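Local coordinates for tyrosine--tRNA ligase, mitochondrial (Emericella nidulans, PDB 5IHX), which probably catalyses the ATP-dependent attachment of L-tyrosine to tRNA(Tyr) in mitochondrial protein synthesis, at residues A[167-170]-A[171-175]. Residues are numbered along the deposited sequence; the frame is centred on the assembly and turned at random.
Sequences TNNN and VWWNK
Val171 N bonds to Asn168 O at 2.9 Å as the chain leaves strand 164-168 and turns through Asn169 into the short helix 170-173. One residue further on, Asn169 O receives Trp173 N at 3.0 Å, and Trp172 N only weakly; Asn174 N then bonds to Asn170 O. The Asn168 side chain makes the capping bond, its OD1 accepting Asn170 N at 2.9 Å, the donor lying above the side-chain amide plane.

Trp172 lays its indole against the turn. Chi1 of 48° sets CG between its own backbone N and carbonyl carbon and swings one face of the ring over the carbonyl oxygen and CA of Asn169; that CA makes a CH-pi contact 3.9 Å from the centroid of the six-membered ring, while Asn169 CB lies 3.5 Å from Trp172 CZ2. The methyl CG2 of Thr167 comes obliquely to Trp172 CZ3, at 4.0 Å.

The junction follows strand 164-168, an outermost strand of the Rossmann-type catalytic domain's sheet in this chain, and the Asn169 side chain lies about 5 Å from the bound tyrosine. The Asn169 amide stands nearly perpendicular to the Trp173 indole (85°), with CG 3.6 Å from Trp173 CD1 at the ring edge. Asp224, itself part of the tyrosine pocket, accepts hydrogen bonds from Asn169 ND2 and both indole NE1 atoms, and Ala107 N donates to Asn169 OD1, fixing the rotation of that amide.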
ATOM      1  N   THR A 167      -2.751 -21.972   5.983  1.00 35.64           N
ATOM      2  CA  THR A 167      -2.296 -21.097   4.909  1.00 31.75           C
ATOM      3  C   THR A 167      -1.528 -19.899   5.461  1.00 27.26           C
ATOM      4  O   THR A 167      -1.912 -19.310   6.470  1.00 34.35           O
ATOM      5  CB  THR A 167      -3.478 -20.590   4.058  1.00 29.97           C
ATOM      6  OG1 THR A 167      -4.196 -21.705   3.518  1.00 36.17           O
ATOM      7  CG2 THR A 167      -2.988 -19.702   2.918  1.00 34.22           C
ATOM      8  N   ASN A 168      -0.428 -19.565   4.793  1.00 30.34           N
ATOM      9  CA  ASN A 168       0.344 -18.366   5.096  1.00 31.47           C
ATOM     10  C   ASN A 168      -0.039 -17.260   4.114  1.00 34.91           C
ATOM     11  O   ASN A 168       0.010 -17.468   2.905  1.00 34.15           O
ATOM     12  CB  ASN A 168       1.843 -18.667   5.011  1.00 29.04           C
ATOM     13  CG  ASN A 168       2.705 -17.542   5.556  1.00 33.99           C
ATOM     14  OD1 ASN A 168       2.340 -16.367   5.492  1.00 33.56           O
ATOM     15  ND2 ASN A 168       3.868 -17.901   6.089  1.00 34.19           N
ATOM     16  N   ASN A 169      -0.430 -16.092   4.619  1.00 29.77           N
ATOM     17  CA  ASN A 169      -0.885 -15.027   3.730  1.00 35.58           C
ATOM     18  C   ASN A 169       0.263 -14.438   2.905  1.00 30.71           C
ATOM     19  O   ASN A 169       0.037 -13.599   2.038  1.00 32.97           O
ATOM     20  CB  ASN A 169      -1.616 -13.923   4.514  1.00 29.39           C
ATOM     21  CG  ASN A 169      -0.735 -13.213   5.525  1.00 27.50           C
ATOM     22  OD1 ASN A 169       0.474 -13.430   5.596  1.00 30.48           O
ATOM     23  ND2 ASN A 169      -1.352 -12.343   6.318  1.00 25.48           N
ATOM     24  N   ASN A 170       1.489 -14.877   3.183  1.00 33.69           N
ATOM     25  CA  ASN A 170       2.627 -14.594   2.309  1.00 38.61           C
ATOM     26  C   ASN A 170       2.386 -15.107   0.894  1.00 39.20           C
ATOM     27  O   ASN A 170       2.965 -14.599  -0.066  1.00 31.95           O
ATOM     28  CB  ASN A 170       3.911 -15.235   2.848  1.00 52.27           C
ATOM     29  CG  ASN A 170       4.689 -14.321   3.772  1.00 79.67           C
ATOM     30  OD1 ASN A 170       4.693 -13.101   3.607  1.00 86.30           O
ATOM     31  ND2 ASN A 170       5.377 -14.914   4.741  1.00 84.89           N
ATOM     32  N   VAL A 171       1.545 -16.131   0.780  1.00 36.30           N
ATOM     33  CA  VAL A 171       1.235 -16.740  -0.510  1.00 40.46           C
ATOM     34  C   VAL A 171       0.775 -15.697  -1.527  1.00 38.05           C
ATOM     35  O   VAL A 171       1.112 -15.797  -2.705  1.00 40.71           O
ATOM     36  CB  VAL A 171       0.161 -17.846  -0.358  1.00 35.98           C
ATOM     37  CG1 VAL A 171      -0.454 -18.218  -1.708  1.00 36.36           C
ATOM     38  CG2 VAL A 171       0.762 -19.076   0.295  1.00 43.87           C
ATOM     39  N   TRP A 172       0.012 -14.705  -1.077  1.00 35.25           N
ATOM     40  CA  TRP A 172      -0.408 -13.625  -1.965  1.00 34.11           C
ATOM     41  C   TRP A 172       0.332 -12.311  -1.701  1.00 32.18           C
ATOM     42  O   TRP A 172       0.644 -11.586  -2.644  1.00 35.16           O
ATOM     43  CB  TRP A 172      -1.927 -13.400  -1.879  1.00 27.23           C
ATOM     44  CG  TRP A 172      -2.528 -13.311  -0.502  1.00 28.06           C
ATOM     45  CD1 TRP A 172      -2.604 -12.201   0.292  1.00 32.52           C
ATOM     46  CD2 TRP A 172      -3.187 -14.362   0.219  1.00 28.10           C
ATOM     47  NE1 TRP A 172      -3.251 -12.501   1.467  1.00 32.62           N
ATOM     48  CE2 TRP A 172      -3.620 -13.821   1.446  1.00 27.90           C
ATOM     49  CE3 TRP A 172      -3.444 -15.710  -0.051  1.00 35.56           C
ATOM     50  CZ2 TRP A 172      -4.290 -14.581   2.402  1.00 32.12           C
ATOM     51  CZ3 TRP A 172      -4.109 -16.463   0.900  1.00 30.22           C
ATOM     52  CH2 TRP A 172      -4.526 -15.896   2.110  1.00 30.62           C
ATOM     53  N   TRP A 173       0.630 -11.999  -0.443  1.00 30.29           N
ATOM     54  CA  TRP A 173       1.247 -10.707  -0.131  1.00 35.85           C
ATOM     55  C   TRP A 173       2.661 -10.539  -0.684  1.00 39.27           C
ATOM     56  O   TRP A 173       3.152  -9.416  -0.794  1.00 41.54           O
ATOM     57  CB  TRP A 173       1.275 -10.473   1.381  1.00 32.95           C
ATOM     58  CG  TRP A 173      -0.055 -10.093   1.941  1.00 36.15           C
ATOM     59  CD1 TRP A 173      -0.718 -10.700   2.965  1.00 37.00           C
ATOM     60  CD2 TRP A 173      -0.894  -9.022   1.496  1.00 32.68           C
ATOM     61  NE1 TRP A 173      -1.917 -10.068   3.191  1.00 41.32           N
ATOM     62  CE2 TRP A 173      -2.049  -9.037   2.300  1.00 36.88           C
ATOM     63  CE3 TRP A 173      -0.780  -8.052   0.496  1.00 35.30           C
ATOM     64  CZ2 TRP A 173      -3.084  -8.120   2.134  1.00 41.33           C
ATOM     65  CZ3 TRP A 173      -1.806  -7.144   0.331  1.00 31.79           C
ATOM     66  CH2 TRP A 173      -2.944  -7.183   1.147  1.00 36.87           C
ATOM     67  N   ASN A 174       3.315 -11.639  -1.031  1.00 40.29           N
ATOM     68  CA  ASN A 174       4.652 -11.554  -1.603  1.00 39.52           C
ATOM     69  C   ASN A 174       4.655 -10.936  -3.001  1.00 40.98           C
ATOM     70  O   ASN A 174       5.655 -10.353  -3.417  1.00 39.63           O
ATOM     71  CB  ASN A 174       5.302 -12.940  -1.647  1.00 42.25           C
ATOM     72  CG  ASN A 174       5.847 -13.376  -0.293  1.00 68.56           C
ATOM     73  OD1 ASN A 174       5.867 -12.599   0.664  1.00 77.24           O
ATOM     74  ND2 ASN A 174       6.308 -14.619  -0.216  1.00 74.54           N
ATOM     75  N   LYS A 175       3.538 -11.059  -3.716  1.00 40.76           N
ATOM     76  CA  LYS A 175       3.456 -10.587  -5.098  1.00 44.08           C
ATOM     77  C   LYS A 175       2.313  -9.600  -5.361  1.00 42.33           C
ATOM     78  O   LYS A 175       2.344  -8.882  -6.360  1.00 52.28           O
ATOM     79  CB  LYS A 175       3.328 -11.785  -6.044  1.00 56.12           C
ATOM     80  CG  LYS A 175       2.217 -12.762  -5.687  1.00 70.73           C
ATOM     81  CD  LYS A 175       2.242 -13.981  -6.593  1.00 76.77           C
TER